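Local coordinates for protein N-acetylneuraminic acid (Sialic acid) synthetase (Leptospira borgpetersenii serovar Hardjo-bovis, PDB 6NCS) that probably makes sialic acid or its 9-phosphate, as a manganese-binding enzyme of the NeuB family, at residues A[57-69]-A[78-90]. Numbering follows the deposited sequence.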
loop_
_atom_site.group_PDB
_atom_site.type_symbol
_atom_site.label_atom_id
_atom_site.label_comp_id
_atom_site.label_asym_id
_atom_site.label_seq_id
_atom_site.Cartn_x
_atom_site.Cartn_y
_atom_site.Cartn_z
ATOM N N ALA A 57 14.631 -12.165 -11.890
ATOM C CA ALA A 57 14.552 -13.572 -12.239
ATOM C C ALA A 57 13.596 -13.751 -13.406
ATOM O O ALA A 57 12.692 -12.938 -13.613
ATOM C CB ALA A 57 14.095 -14.407 -11.034
ATOM N N ILE A 58 13.801 -14.825 -14.172
ATOM C CA ILE A 58 12.832 -15.255 -15.175
ATOM C C ILE A 58 12.471 -16.712 -14.896
ATOM O O ILE A 58 13.341 -17.537 -14.591
ATOM C CB ILE A 58 13.351 -15.042 -16.616
ATOM C CG1 ILE A 58 12.287 -15.425 -17.645
ATOM C CG2 ILE A 58 14.680 -15.790 -16.858
ATOM C CD1 ILE A 58 12.578 -14.937 -19.057
ATOM N N LYS A 59 11.171 -17.012 -14.967
ATOM C CA LYS A 59 10.624 -18.284 -14.520
ATOM C C LYS A 59 9.946 -18.999 -15.685
ATOM O O LYS A 59 9.243 -18.372 -16.484
ATOM C CB LYS A 59 9.614 -18.067 -13.380
ATOM C CG LYS A 59 9.216 -19.339 -12.654
ATOM C CD LYS A 59 8.109 -19.062 -11.636
ATOM C CE LYS A 59 6.783 -18.941 -12.347
ATOM N NZ LYS A 59 6.675 -20.127 -13.265
ATOM N N PHE A 60 10.158 -20.312 -15.774
ATOM C CA PHE A 60 9.557 -21.162 -16.799
ATOM C C PHE A 60 8.695 -22.224 -16.110
ATOM O O PHE A 60 8.544 -22.222 -14.887
ATOM C CB PHE A 60 10.652 -21.758 -17.708
ATOM C CG PHE A 60 11.332 -20.725 -18.587
ATOM C CD1 PHE A 60 10.880 -20.485 -19.877
ATOM C CD2 PHE A 60 12.399 -19.974 -18.108
ATOM C CE1 PHE A 60 11.486 -19.517 -20.687
ATOM C CE2 PHE A 60 13.014 -19.005 -18.905
ATOM C CZ PHE A 60 12.559 -18.781 -20.198
ATOM N N GLN A 61 8.075 -23.104 -16.895
ATOM C CA GLN A 61 7.214 -24.155 -16.356
ATOM C C GLN A 61 7.700 -25.509 -16.848
ATOM O O GLN A 61 7.949 -25.680 -18.046
ATOM C CB GLN A 61 5.745 -23.956 -16.753
ATOM C CG GLN A 61 5.144 -22.696 -16.124
ATOM C CD GLN A 61 3.697 -22.457 -16.506
ATOM O OE1 GLN A 61 3.013 -23.342 -17.013
ATOM N NE2 GLN A 61 3.229 -21.231 -16.279
ATOM N N ALA A 62 7.811 -26.463 -15.924
ATOM C CA ALA A 62 8.326 -27.806 -16.197
ATOM C C ALA A 62 7.222 -28.811 -15.888
ATOM O O ALA A 62 6.909 -29.061 -14.716
ATOM C CB ALA A 62 9.577 -28.085 -15.361
ATOM N N TYR A 63 6.630 -29.395 -16.932
ATOM C CA TYR A 63 5.405 -30.157 -16.736
ATOM C C TYR A 63 5.269 -31.204 -17.826
ATOM O O TYR A 63 5.909 -31.123 -18.880
ATOM C CB TYR A 63 4.166 -29.246 -16.761
ATOM C CG TYR A 63 4.012 -28.581 -18.105
ATOM C CD1 TYR A 63 4.785 -27.478 -18.443
ATOM C CD2 TYR A 63 3.130 -29.081 -19.056
ATOM C CE1 TYR A 63 4.681 -26.892 -19.696
ATOM C CE2 TYR A 63 3.016 -28.498 -20.303
ATOM C CZ TYR A 63 3.791 -27.401 -20.613
ATOM O OH TYR A 63 3.683 -26.823 -21.856
ATOM N N ASN A 64 4.420 -32.185 -17.549
ATOM C CA ASN A 64 3.888 -33.094 -18.556
ATOM C C ASN A 64 2.422 -32.741 -18.777
ATOM O O ASN A 64 1.646 -32.672 -17.816
ATOM C CB ASN A 64 4.039 -34.550 -18.109
ATOM C CG ASN A 64 3.307 -35.520 -19.020
ATOM O OD1 ASN A 64 2.190 -35.941 -18.726
ATOM N ND2 ASN A 64 3.941 -35.882 -20.134
ATOM N N SER A 65 2.051 -32.498 -20.039
ATOM C CA SER A 65 0.713 -31.995 -20.350
ATOM C C SER A 65 -0.378 -32.924 -19.831
ATOM O O SER A 65 -1.347 -32.472 -19.206
ATOM C CB SER A 65 0.568 -31.804 -21.861
ATOM O OG SER A 65 1.525 -30.878 -22.351
ATOM N N GLU A 66 -0.251 -34.228 -20.105
ATOM C CA GLU A 66 -1.275 -35.183 -19.691
ATOM C C GLU A 66 -1.377 -35.275 -18.171
ATOM O O GLU A 66 -2.478 -35.390 -17.618
ATOM C CB GLU A 66 -0.981 -36.557 -20.292
ATOM C CG GLU A 66 -1.240 -36.649 -21.788
ATOM C CD GLU A 66 -0.053 -36.219 -22.634
ATOM O OE1 GLU A 66 0.956 -35.736 -22.074
ATOM O OE2 GLU A 66 -0.131 -36.381 -23.871
ATOM N N GLU A 67 -0.239 -35.246 -17.477
ATOM C CA GLU A 67 -0.271 -35.247 -16.020
ATOM C C GLU A 67 -0.974 -33.998 -15.504
ATOM O O GLU A 67 -1.755 -34.052 -14.544
ATOM C CB GLU A 67 1.160 -35.329 -15.484
ATOM C CG GLU A 67 1.290 -35.717 -14.026
ATOM C CD GLU A 67 1.066 -34.561 -13.071
ATOM O OE1 GLU A 67 1.168 -33.384 -13.494
ATOM O OE2 GLU A 67 0.786 -34.840 -11.882
ATOM N N ARG A 68 -0.731 -32.869 -16.158
ATOM C CA ARG A 68 -1.208 -31.592 -15.652
ATOM C C ARG A 68 -2.702 -31.410 -15.901
ATOM O O ARG A 68 -3.409 -30.841 -15.060
ATOM C CB ARG A 68 -0.408 -30.470 -16.304
ATOM C CG ARG A 68 -0.744 -29.077 -15.832
ATOM C CD ARG A 68 0.200 -28.101 -16.492
ATOM N NE ARG A 68 -0.088 -26.708 -16.181
ATOM C CZ ARG A 68 0.694 -25.703 -16.552
ATOM N NH1 ARG A 68 1.805 -25.953 -17.247
ATOM N NH2 ARG A 68 0.377 -24.456 -16.230
ATOM N N PHE A 69 -3.211 -31.880 -17.044
ATOM C CA PHE A 69 -4.591 -31.577 -17.405
ATOM C C PHE A 69 -5.488 -32.788 -17.600
ATOM O O PHE A 69 -6.700 -32.606 -17.763
ATOM C CB PHE A 69 -4.632 -30.699 -18.666
ATOM C CG PHE A 69 -4.136 -29.306 -18.431
ATOM C CD1 PHE A 69 -4.853 -28.434 -17.625
ATOM C CD2 PHE A 69 -2.939 -28.876 -18.976
ATOM C CE1 PHE A 69 -4.396 -27.159 -17.387
ATOM C CE2 PHE A 69 -2.472 -27.602 -18.742
ATOM C CZ PHE A 69 -3.204 -26.736 -17.945
ATOM N N LEU A 78 -3.258 -27.819 -26.252
ATOM C CA LEU A 78 -2.792 -26.436 -26.244
ATOM C C LEU A 78 -1.395 -26.314 -25.648
ATOM O O LEU A 78 -0.554 -25.571 -26.166
ATOM C CB LEU A 78 -3.775 -25.555 -25.472
ATOM C CG LEU A 78 -3.342 -24.091 -25.330
ATOM C CD1 LEU A 78 -3.632 -23.313 -26.610
ATOM C CD2 LEU A 78 -3.985 -23.431 -24.121
ATOM N N VAL A 79 -1.126 -27.024 -24.550
ATOM C CA VAL A 79 0.145 -26.857 -23.849
ATOM C C VAL A 79 1.194 -27.879 -24.263
ATOM O O VAL A 79 2.369 -27.720 -23.896
ATOM C CB VAL A 79 -0.038 -26.905 -22.315
ATOM C CG1 VAL A 79 -1.015 -25.827 -21.850
ATOM C CG2 VAL A 79 -0.476 -28.291 -21.866
ATOM N N LYS A 80 0.814 -28.925 -24.995
ATOM C CA LYS A 80 1.797 -29.904 -25.454
ATOM C C LYS A 80 2.975 -29.280 -26.198
ATOM O O LYS A 80 4.123 -29.652 -25.903
ATOM C CB LYS A 80 1.103 -30.962 -26.322
ATOM C CG LYS A 80 1.926 -32.219 -26.494
ATOM C CD LYS A 80 2.379 -32.691 -25.128
ATOM C CE LYS A 80 2.768 -34.144 -25.108
ATOM N NZ LYS A 80 2.967 -34.607 -23.707
ATOM N N PRO A 81 2.785 -28.349 -27.146
ATOM C CA PRO A 81 3.947 -27.805 -27.868
ATOM C C PRO A 81 4.897 -27.007 -27.001
ATOM O O PRO A 81 6.060 -26.857 -27.382
ATOM C CB PRO A 81 3.313 -26.910 -28.943
ATOM C CG PRO A 81 1.955 -27.445 -29.121
ATOM C CD PRO A 81 1.523 -27.907 -27.767
ATOM N N ALA A 82 4.447 -26.481 -25.868
ATOM C CA ALA A 82 5.273 -25.619 -25.035
ATOM C C ALA A 82 6.080 -26.390 -24.001
ATOM O O ALA A 82 6.752 -25.768 -23.176
ATOM C CB ALA A 82 4.397 -24.572 -24.335
ATOM N N GLU A 83 6.043 -27.721 -24.026
ATOM C CA GLU A 83 6.850 -28.493 -23.091
ATOM C C GLU A 83 8.329 -28.318 -23.408
ATOM O O GLU A 83 8.740 -28.412 -24.569
ATOM C CB GLU A 83 6.478 -29.973 -23.154
ATOM C CG GLU A 83 5.155 -30.316 -22.484
ATOM C CD GLU A 83 4.902 -31.814 -22.408
ATOM O OE1 GLU A 83 5.878 -32.588 -22.492
ATOM O OE2 GLU A 83 3.726 -32.218 -22.266
ATOM N N PHE A 84 9.125 -28.059 -22.377
ATOM C CA PHE A 84 10.576 -28.102 -22.466
ATOM C C PHE A 84 11.105 -29.243 -21.609
ATOM O O PHE A 84 10.495 -29.623 -20.608
ATOM C CB PHE A 84 11.213 -26.794 -21.995
ATOM C CG PHE A 84 11.193 -25.698 -23.025
ATOM C CD1 PHE A 84 11.268 -25.993 -24.379
ATOM C CD2 PHE A 84 11.111 -24.370 -22.635
ATOM C CE1 PHE A 84 11.249 -24.983 -25.323
ATOM C CE2 PHE A 84 11.104 -23.358 -23.579
ATOM C CZ PHE A 84 11.167 -23.665 -24.921
ATOM N N GLY A 85 12.256 -29.773 -21.996
ATOM C CA GLY A 85 12.880 -30.812 -21.209
ATOM C C GLY A 85 14.238 -30.398 -20.689
ATOM O O GLY A 85 14.647 -29.248 -20.866
ATOM N N LYS A 86 14.954 -31.346 -20.081
ATOM C CA LYS A 86 16.230 -31.035 -19.442
ATOM C C LYS A 86 17.186 -30.313 -20.387
ATOM O O LYS A 86 17.842 -29.343 -19.992
ATOM C CB LYS A 86 16.864 -32.324 -18.916
ATOM C CG LYS A 86 18.099 -32.121 -18.044
ATOM C CD LYS A 86 18.627 -33.459 -17.540
ATOM C CE LYS A 86 19.846 -33.303 -16.637
ATOM N NZ LYS A 86 20.250 -34.613 -16.049
ATOM N N LYS A 87 17.289 -30.778 -21.640
ATOM C CA LYS A 87 18.241 -30.176 -22.573
ATOM C C LYS A 87 17.925 -28.705 -22.820
ATOM O O LYS A 87 18.834 -27.871 -22.908
ATOM C CB LYS A 87 18.245 -30.948 -23.894
ATOM N N GLU A 88 16.639 -28.363 -22.944
ATOM C CA GLU A 88 16.277 -26.964 -23.167
ATOM C C GLU A 88 16.469 -26.138 -21.903
ATOM O O GLU A 88 16.960 -25.005 -21.959
ATOM C CB GLU A 88 14.828 -26.857 -23.645
ATOM C CG GLU A 88 14.579 -27.417 -25.041
ATOM C CD GLU A 88 14.434 -28.921 -25.062
ATOM O OE1 GLU A 88 14.154 -29.525 -24.005
ATOM O OE2 GLU A 88 14.606 -29.502 -26.146
ATOM N N PHE A 89 16.081 -26.684 -20.749
ATOM C CA PHE A 89 16.226 -25.927 -19.511
ATOM C C PHE A 89 17.693 -25.654 -19.201
ATOM O O PHE A 89 18.022 -24.604 -18.634
ATOM C CB PHE A 89 15.553 -26.677 -18.363
ATOM C CG PHE A 89 14.037 -26.593 -18.383
ATOM C CD1 PHE A 89 13.393 -25.364 -18.500
ATOM C CD2 PHE A 89 13.262 -27.740 -18.291
ATOM C CE1 PHE A 89 12.000 -25.283 -18.511
ATOM C CE2 PHE A 89 11.871 -27.661 -18.304
ATOM C CZ PHE A 89 11.245 -26.433 -18.413
ATOM N N LEU A 90 18.588 -26.572 -19.582
ATOM C CA LEU A 90 20.017 -26.321 -19.409
ATOM C C LEU A 90 20.486 -25.150 -20.264
ATOM O O LEU A 90 21.272 -24.315 -19.803
ATOM C CB LEU A 90 20.826 -27.569 -19.748
ATOM C CG LEU A 90 20.998 -28.632 -18.663
ATOM C CD1 LEU A 90 21.681 -29.853 -19.235
ATOM C CD2 LEU A 90 21.787 -28.069 -17.476
HETATM O O HOH W 1 7.828 -25.318 -20.781
HETATM O O HOH W 2 7.640 -29.069 -19.658
HETATM O O HOH W 3 6.346 -34.635 -20.860
#
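In this NeuB-family TIM barrel, a β-α connection carrying helices 65-69 and 73-79 leaves barrel strand 57-62 and folds back on itself before helix 86-98, whose first turn, 86-90, runs antiparallel to the strand (173°); Y63, S65 and E66 meet V79, K80 and E83 within it. The Y63 hydroxyl donates to V79 O (2.6 Å), which also accepts from A82 N; chi1 of 63° sets CG between the backbone N and carbonyl carbon and sends the ring toward V79 and A82. E83 CG lies 3.6 Å from Y63 CE2, the carboxylate plane turned 73° from the ring. E83 OE2 is gripped by three donors: S65 OG on its anti lone pair, S65 N from above the carboxylate plane, and K80 NZ on the syn side. K80 NZ makes salt bridges to E83 OE2 and to the syn lone pair of E66 OE1 (2.8 Å), a network whose positive charge probably eases the closeness of the carboxylates. V79 CG2 fits between S65 and the F69 ring edge, also touching Y63 CE2. On the other flank of Y63, R68 NH1 lies 3.5 Å above the ring plane, offset toward its rim, while NH1 and NH2 both bond Q61 OE1, near the manganese site of H210 and H231. F89 packs against F60 CB and A62 CB, its edge turned to Q61 O. A water bridges Y63 N and F84 O; another joins N64 ND2 to E83 OE1.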